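Long-range contact in FBP protein (Leishmania major, PDB 5OEZ), which probably hydrolyses fructose 1,6-bisphosphate to fructose 6-phosphate and phosphate, a magnesium-dependent step of carbohydrate biosynthesis: residues G95-E99 and F117-D121. Numbering follows the deposited sequence.
Sequences GSEEE and FDPLD
S96 lies beneath the ring of F117: its CA is 4.1 Å from the ring centroid and 16° off the ring normal, which meets the geometry of a CH-pi contact, while S96 CB reaches F117 CZ at 3.6 Å. The ring comes back over the neighbouring strand because F117 CG sits between the backbone N and the carbonyl carbon (chi1 64°). Underneath, the pairing is parallel and in register at S96 and F117. F117 N donates to G95 O at 2.9 Å, and E97 N donates to F117 O at 3.1 Å, so F117 is gripped by the two residues flanking its partner S96.

Past this pair the chains deliver acidic groups. E97 is extended beyond CG, with CG anti to the backbone N, and its OE1 comes to 3.1 Å from both D118 OD1 and D118 OD2. The carboxylate planes are turned 54° apart; acceptors face each other here, and E97 OE2 is held by a salt bridge to R280 NH1. E98, carried on the type I turn S96-E99, brings OE2 to 4.0 Å from P119 CG. E97, E98, D118 and L120 are manganese ligands in another structure of this enzyme, as are D74, D121 and E284. With no metal bound to this chain, the E97 and D118 carboxylates already lie close together, E284 is near both, and D74 is near E98.

S96 and F117 pair at the end of strand 91-96, next to strand 113-121 in the large mixed sheet; E97-E99 turn off past the strand end, and the other chain turns a corner at P119. Helix 72-87 packs alongside, its N78 hydrogen-bonding S96 OG and its F81 ring meeting F117, while strand 132-140 continues the sheet beyond 113-121.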
ATOM      1  N   GLY C  95       9.179  -6.804 -29.840  1.00 51.49           N
ATOM      2  CA  GLY C  95       8.561  -5.783 -30.668  1.00 48.49           C
ATOM      3  C   GLY C  95       7.653  -4.911 -29.838  1.00 44.29           C
ATOM      4  O   GLY C  95       6.618  -5.363 -29.370  1.00 48.98           O
ATOM      5  N   SER C  96       8.044  -3.659 -29.657  1.00 47.48           N
ATOM      6  CA  SER C  96       7.198  -2.657 -29.011  1.00 48.39           C
ATOM      7  C   SER C  96       6.455  -1.827 -30.053  1.00 48.40           C
ATOM      8  O   SER C  96       7.075  -1.341 -30.982  1.00 53.37           O
ATOM      9  CB  SER C  96       8.074  -1.718 -28.201  1.00 51.52           C
ATOM     10  OG  SER C  96       7.275  -0.751 -27.554  1.00 53.83           O
ATOM     11  N   GLU C  97       5.150  -1.627 -29.864  1.00 48.04           N
ATOM     12  CA  GLU C  97       4.330  -0.834 -30.781  1.00 56.91           C
ATOM     13  C   GLU C  97       4.875   0.568 -31.054  1.00 62.44           C
ATOM     14  O   GLU C  97       4.727   1.070 -32.167  1.00 73.26           O
ATOM     15  CB  GLU C  97       2.900  -0.687 -30.263  1.00 64.97           C
ATOM     16  CG  GLU C  97       1.914  -0.206 -31.316  1.00 76.22           C
ATOM     17  CD  GLU C  97       0.470  -0.236 -30.787  1.00 83.58           C
ATOM     18  OE1 GLU C  97       0.200   0.449 -29.805  1.00103.60           O
ATOM     19  OE2 GLU C  97      -0.430  -0.938 -31.321  1.00 83.36           O
ATOM     20  N   GLU C  98       5.518   1.168 -30.054  1.00 60.41           N
ATOM     21  CA  GLU C  98       6.059   2.517 -30.157  1.00 73.55           C
ATOM     22  C   GLU C  98       7.313   2.631 -31.032  1.00 79.44           C
ATOM     23  O   GLU C  98       7.601   3.721 -31.540  1.00118.82           O
ATOM     24  CB  GLU C  98       6.374   3.077 -28.768  1.00 75.73           C
ATOM     25  CG  GLU C  98       5.226   2.954 -27.742  1.00 86.91           C
ATOM     26  CD  GLU C  98       5.394   3.841 -26.509  1.00104.13           C
ATOM     27  OE1 GLU C  98       6.503   4.360 -26.262  1.00 99.21           O
ATOM     28  OE2 GLU C  98       4.398   4.017 -25.770  1.00106.81           O
ATOM     29  N   GLU C  99       7.994   1.514 -31.291  1.00 75.15           N
ATOM     30  CA  GLU C  99       9.261   1.519 -32.019  1.00 75.10           C
ATOM     31  C   GLU C  99       9.154   1.002 -33.454  1.00 70.55           C
ATOM     32  O   GLU C  99       8.350   0.125 -33.768  1.00 63.34           O
ATOM     33  CB  GLU C  99      10.262   0.691 -31.252  1.00 68.25           C
ATOM     34  CG  GLU C  99      10.340   1.122 -29.802  1.00 76.05           C
ATOM     35  CD  GLU C  99      11.512   0.529 -29.055  1.00 83.91           C
ATOM     36  OE1 GLU C  99      12.143  -0.423 -29.556  1.00 92.89           O
ATOM     37  OE2 GLU C  99      11.803   1.037 -27.960  1.00 75.55           O
ATOM     38  N   PHE C 117       4.222  -6.276 -28.022  1.00 43.54           N
ATOM     39  CA  PHE C 117       3.424  -5.691 -26.971  1.00 44.01           C
ATOM     40  C   PHE C 117       3.117  -4.226 -27.201  1.00 40.80           C
ATOM     41  O   PHE C 117       3.875  -3.518 -27.837  1.00 43.37           O
ATOM     42  CB  PHE C 117       4.114  -5.909 -25.609  1.00 49.17           C
ATOM     43  CG  PHE C 117       5.438  -5.210 -25.476  1.00 47.32           C
ATOM     44  CD1 PHE C 117       6.612  -5.798 -25.934  1.00 48.30           C
ATOM     45  CD2 PHE C 117       5.509  -3.954 -24.898  1.00 46.25           C
ATOM     46  CE1 PHE C 117       7.829  -5.134 -25.819  1.00 47.09           C
ATOM     47  CE2 PHE C 117       6.720  -3.285 -24.799  1.00 48.19           C
ATOM     48  CZ  PHE C 117       7.882  -3.867 -25.269  1.00 43.84           C
ATOM     49  N   ASP C 118       1.950  -3.810 -26.719  1.00 46.45           N
ATOM     50  CA  ASP C 118       1.595  -2.415 -26.586  1.00 47.01           C
ATOM     51  C   ASP C 118       1.755  -2.087 -25.086  1.00 54.14           C
ATOM     52  O   ASP C 118       0.924  -2.487 -24.276  1.00 45.36           O
ATOM     53  CB  ASP C 118       0.161  -2.198 -27.077  1.00 48.16           C
ATOM     54  CG  ASP C 118      -0.277  -0.734 -27.022  1.00 58.09           C
ATOM     55  OD1 ASP C 118       0.540   0.160 -26.701  1.00 59.93           O
ATOM     56  OD2 ASP C 118      -1.460  -0.467 -27.337  1.00 78.70           O
ATOM     57  N   PRO C 119       2.829  -1.362 -24.709  1.00 57.92           N
ATOM     58  CA  PRO C 119       3.087  -1.172 -23.271  1.00 61.98           C
ATOM     59  C   PRO C 119       2.028  -0.348 -22.539  1.00 54.82           C
ATOM     60  O   PRO C 119       1.783  -0.594 -21.361  1.00 63.49           O
ATOM     61  CB  PRO C 119       4.443  -0.461 -23.239  1.00 59.71           C
ATOM     62  CG  PRO C 119       4.541   0.231 -24.552  1.00 58.86           C
ATOM     63  CD  PRO C 119       3.801  -0.625 -25.539  1.00 61.76           C
ATOM     64  N   LEU C 120       1.409   0.605 -23.225  1.00 53.52           N
ATOM     65  CA  LEU C 120       0.382   1.441 -22.626  1.00 54.53           C
ATOM     66  C   LEU C 120      -0.603   2.000 -23.671  1.00 47.69           C
ATOM     67  O   LEU C 120      -0.363   3.033 -24.259  1.00 59.99           O
ATOM     68  CB  LEU C 120       1.040   2.558 -21.788  1.00 55.62           C
ATOM     69  CG  LEU C 120       0.134   3.247 -20.776  1.00 63.36           C
ATOM     70  CD1 LEU C 120      -0.345   2.278 -19.704  1.00 61.55           C
ATOM     71  CD2 LEU C 120       0.911   4.390 -20.152  1.00 75.58           C
ATOM     72  N   ASP C 121      -1.708   1.287 -23.872  1.00 50.85           N
ATOM     73  CA  ASP C 121      -2.831   1.746 -24.681  1.00 63.10           C
ATOM     74  C   ASP C 121      -3.666   2.796 -23.930  1.00 64.67           C
ATOM     75  O   ASP C 121      -3.997   2.619 -22.755  1.00 57.59           O
ATOM     76  CB  ASP C 121      -3.727   0.551 -25.103  1.00 76.41           C
ATOM     77  CG  ASP C 121      -5.188   0.945 -25.354  1.00 96.94           C
ATOM     78  OD1 ASP C 121      -5.481   1.526 -26.420  1.00117.23           O
ATOM     79  OD2 ASP C 121      -6.047   0.662 -24.481  1.00 95.58           O
TER